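Local coordinates for protein Rv3592 (PDB 3HX9) that probably degrades heme oxidatively to mycobilin with release of free iron, and holds two stacked hemes in its active site, at residues V4-I9 / S88-E93. Residues are numbered along the deposited sequence; the frame is centred on the assembly and turned at random.
With HEM (protoporphyrin IX containing Fe), chain E.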
loop_
_atom_site.group_PDB
_atom_site.type_symbol
_atom_site.label_atom_id
_atom_site.label_comp_id
_atom_site.label_asym_id
_atom_site.label_seq_id
_atom_site.Cartn_x
_atom_site.Cartn_y
_atom_site.Cartn_z
ATOM N N VAL A 4 3.881 -7.417 2.616
ATOM C CA VAL A 4 3.769 -6.468 1.503
ATOM C C VAL A 4 5.158 -5.893 1.278
ATOM O O VAL A 4 5.848 -5.509 2.243
ATOM C CB VAL A 4 2.784 -5.308 1.895
ATOM C CG1 VAL A 4 2.833 -4.270 0.800
ATOM C CG2 VAL A 4 1.377 -5.800 1.885
ATOM N N LYS A 5 5.594 -5.918 0.029
ATOM C CA LYS A 5 6.873 -5.323 -0.356
ATOM C C LYS A 5 6.575 -4.252 -1.389
ATOM O O LYS A 5 6.072 -4.548 -2.463
ATOM C CB LYS A 5 7.738 -6.415 -0.952
ATOM C CG LYS A 5 7.932 -7.669 0.002
ATOM C CD LYS A 5 8.757 -7.257 1.306
ATOM C CE LYS A 5 9.245 -8.453 2.183
ATOM N NZ LYS A 5 8.386 -9.462 1.814
ATOM N N ILE A 6 6.899 -2.990 -1.086
ATOM C CA ILE A 6 6.497 -1.940 -1.988
ATOM C C ILE A 6 7.806 -1.386 -2.583
ATOM O O ILE A 6 8.687 -1.004 -1.772
ATOM C CB ILE A 6 5.852 -0.784 -1.173
ATOM C CG1 ILE A 6 4.632 -1.302 -0.383
ATOM C CG2 ILE A 6 5.457 0.424 -2.165
ATOM C CD1 ILE A 6 3.674 -0.228 0.154
ATOM N N ASN A 7 7.910 -1.354 -3.894
ATOM C CA ASN A 7 9.002 -0.570 -4.507
ATOM C C ASN A 7 8.490 0.809 -4.723
ATOM O O ASN A 7 7.583 0.991 -5.537
ATOM C CB ASN A 7 9.548 -1.230 -5.769
ATOM C CG ASN A 7 10.987 -0.789 -6.058
ATOM O OD1 ASN A 7 11.313 -0.548 -7.214
ATOM N ND2 ASN A 7 11.803 -0.717 -5.040
ATOM N N ALA A 8 9.088 1.802 -4.030
ATOM C CA ALA A 8 8.625 3.169 -4.187
ATOM C C ALA A 8 9.594 3.824 -5.150
ATOM O O ALA A 8 10.738 4.096 -4.772
ATOM C CB ALA A 8 8.521 3.938 -2.808
ATOM N N ILE A 9 9.144 4.081 -6.368
ATOM C CA ILE A 9 10.047 4.407 -7.500
ATOM C C ILE A 9 9.895 5.860 -7.901
ATOM O O ILE A 9 8.797 6.427 -7.936
ATOM C CB ILE A 9 9.868 3.478 -8.672
ATOM C CG1 ILE A 9 8.385 3.417 -9.099
ATOM C CG2 ILE A 9 10.351 2.148 -8.238
ATOM C CD1 ILE A 9 8.160 2.608 -10.389
ATOM N N SER A 88 13.085 2.823 -3.499
ATOM C CA SER A 88 13.257 2.456 -2.099
ATOM C C SER A 88 12.309 1.287 -1.878
ATOM O O SER A 88 11.139 1.436 -2.131
ATOM C CB SER A 88 12.821 3.584 -1.164
ATOM O OG SER A 88 13.715 4.715 -1.339
ATOM N N LEU A 89 12.819 0.194 -1.338
ATOM C CA LEU A 89 11.943 -0.979 -0.987
ATOM C C LEU A 89 11.443 -0.752 0.393
ATOM O O LEU A 89 12.270 -0.627 1.371
ATOM C CB LEU A 89 12.830 -2.246 -0.950
ATOM C CG LEU A 89 12.140 -3.583 -0.651
ATOM C CD1 LEU A 89 10.961 -3.827 -1.554
ATOM C CD2 LEU A 89 13.184 -4.652 -0.828
ATOM N N LEU A 90 10.111 -0.740 0.567
ATOM C CA LEU A 90 9.485 -0.552 1.830
ATOM C C LEU A 90 8.854 -1.898 2.165
ATOM O O LEU A 90 8.100 -2.430 1.343
ATOM C CB LEU A 90 8.376 0.552 1.794
ATOM C CG LEU A 90 8.763 1.773 0.963
ATOM C CD1 LEU A 90 7.593 2.734 0.844
ATOM C CD2 LEU A 90 10.027 2.489 1.530
ATOM N N GLU A 91 9.179 -2.436 3.354
ATOM C CA GLU A 91 8.742 -3.801 3.676
ATOM C C GLU A 91 7.909 -3.895 4.922
ATOM O O GLU A 91 8.217 -3.319 5.959
ATOM C CB GLU A 91 9.957 -4.735 3.865
ATOM C CG GLU A 91 11.006 -4.571 2.737
ATOM C CD GLU A 91 12.150 -5.571 2.871
ATOM O OE1 GLU A 91 11.933 -6.773 3.188
ATOM O OE2 GLU A 91 13.289 -5.152 2.586
ATOM N N PHE A 92 6.816 -4.659 4.820
ATOM C CA PHE A 92 5.855 -4.635 5.894
ATOM C C PHE A 92 5.319 -6.045 6.118
ATOM O O PHE A 92 5.383 -6.874 5.239
ATOM C CB PHE A 92 4.579 -3.821 5.555
ATOM C CG PHE A 92 4.841 -2.386 5.259
ATOM C CD1 PHE A 92 4.714 -1.439 6.280
ATOM C CD2 PHE A 92 5.205 -1.990 3.976
ATOM C CE1 PHE A 92 4.959 -0.027 5.996
ATOM C CE2 PHE A 92 5.443 -0.575 3.686
ATOM C CZ PHE A 92 5.334 0.354 4.714
ATOM N N GLU A 93 4.727 -6.230 7.279
ATOM C CA GLU A 93 3.945 -7.458 7.584
ATOM C C GLU A 93 2.471 -7.078 7.695
ATOM O O GLU A 93 2.101 -6.040 8.223
ATOM C CB GLU A 93 4.424 -8.111 8.889
ATOM C CG GLU A 93 5.767 -8.892 8.791
ATOM C CD GLU A 93 6.488 -9.103 10.173
ATOM O OE1 GLU A 93 5.977 -8.634 11.217
ATOM O OE2 GLU A 93 7.599 -9.714 10.186
HETATM C CHA HEM E . 12.470 -1.198 -12.259
HETATM C CHB HEM E . 8.610 -4.011 -13.187
HETATM C CHC HEM E . 8.533 -5.356 -8.507
HETATM C CHD HEM E . 12.860 -3.251 -7.887
HETATM C C1A HEM E . 11.388 -1.801 -12.867
HETATM C C2A HEM E . 10.950 -1.491 -14.207
HETATM C C3A HEM E . 9.905 -2.276 -14.471
HETATM C C4A HEM E . 9.620 -3.057 -13.318
HETATM C CMA HEM E . 9.040 -2.317 -15.735
HETATM C CAA HEM E . 11.625 -0.440 -15.134
HETATM C CBA HEM E . 11.037 0.946 -14.820
HETATM C CGA HEM E . 11.550 2.090 -15.682
HETATM O O1A HEM E . 12.139 2.992 -15.119
HETATM O O2A HEM E . 11.371 2.100 -16.904
HETATM C C1B HEM E . 8.273 -4.585 -11.989
HETATM C C2B HEM E . 7.100 -5.421 -11.799
HETATM C C3B HEM E . 7.069 -5.790 -10.491
HETATM C C4B HEM E . 8.210 -5.182 -9.819
HETATM C CMB HEM E . 6.087 -5.841 -12.875
HETATM C CAB HEM E . 5.954 -6.632 -9.875
HETATM C CBB HEM E . 6.126 -7.418 -8.819
HETATM C C1C HEM E . 9.705 -4.917 -7.947
HETATM C C2C HEM E . 10.069 -5.071 -6.561
HETATM C C3C HEM E . 11.249 -4.438 -6.450
HETATM C C4C HEM E . 11.665 -3.919 -7.703
HETATM C CMC HEM E . 9.221 -5.663 -5.416
HETATM C CAC HEM E . 12.068 -4.298 -5.177
HETATM C CBC HEM E . 12.458 -5.441 -4.603
HETATM C C1D HEM E . 13.153 -2.494 -8.987
HETATM C C2D HEM E . 14.289 -1.626 -9.061
HETATM C C3D HEM E . 14.171 -0.973 -10.427
HETATM C C4D HEM E . 12.955 -1.506 -11.022
HETATM C CMD HEM E . 15.364 -1.463 -7.947
HETATM C CAD HEM E . 15.132 0.067 -11.019
HETATM C CBD HEM E . 14.562 1.420 -10.556
HETATM C CGD HEM E . 15.576 2.522 -10.900
HETATM O O1D HEM E . 16.428 2.302 -11.765
HETATM O O2D HEM E . 15.647 3.598 -10.267
HETATM N NA HEM E . 10.538 -2.774 -12.321
HETATM N NB HEM E . 8.919 -4.477 -10.793
HETATM N NC HEM E . 10.706 -4.234 -8.642
HETATM N ND HEM E . 12.374 -2.353 -10.120
HETATM FE FE HEM E . 10.495 -3.172 -10.382
HETATM O O HOH W 1 12.366 6.009 -3.454
#
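Three hydrogen-bonded pairs, Val4 with Phe92, Ile6 with Leu90 and Ala8 with Ser88, join the first and last strands of the chain, neighbours in the four-stranded antiparallel sheet of this dimeric α+β barrel, the fold of the antibiotic biosynthesis monooxygenase family. The strands run antiparallel at 158°. Ile6 and Leu90 exchange two nearly straight bonds: Ile6 N to Leu90 O and Leu90 N to Ile6 O both measure 2.8 Å, at 172° about the hydrogen. Between these pairs, Leu89 CA lies 3.3 Å from Ile6 O in a CA-H...O contact.

Branched and aromatic residues suit the barrel-side face of Val4, Ile6, Leu90 and Phe92. Ile6 reaches obliquely to the Phe92 ring, Ile6 CD1 to Phe92 CE2 4.0 Å, while small Ala8 leaves room for Leu90 CD1. Phe92 also meets the ring of Phe52 of the second subunit, and Glu91 to Glu93 pair antiparallel with a strand of that subunit, so the sheet runs on across the interface.

Lys5 and Glu91 share the other face, under helix 60-68. The bent lysine crosses the glutamate at a slant, Lys5 CE 3.3 Å from Glu91 OE1, although Lys5 NZ stays 4.7 Å from it. On this face Asn7, with CG anti to its N (chi1 -156°), sets its amide against a heme, OD1 3.2 Å from CHD, and Leu89 CD1 touches the vinyl carbon CBC. At the strand end, one water donates to Ala8 O and accepts from Ser88 OG, 2.8 Å from each.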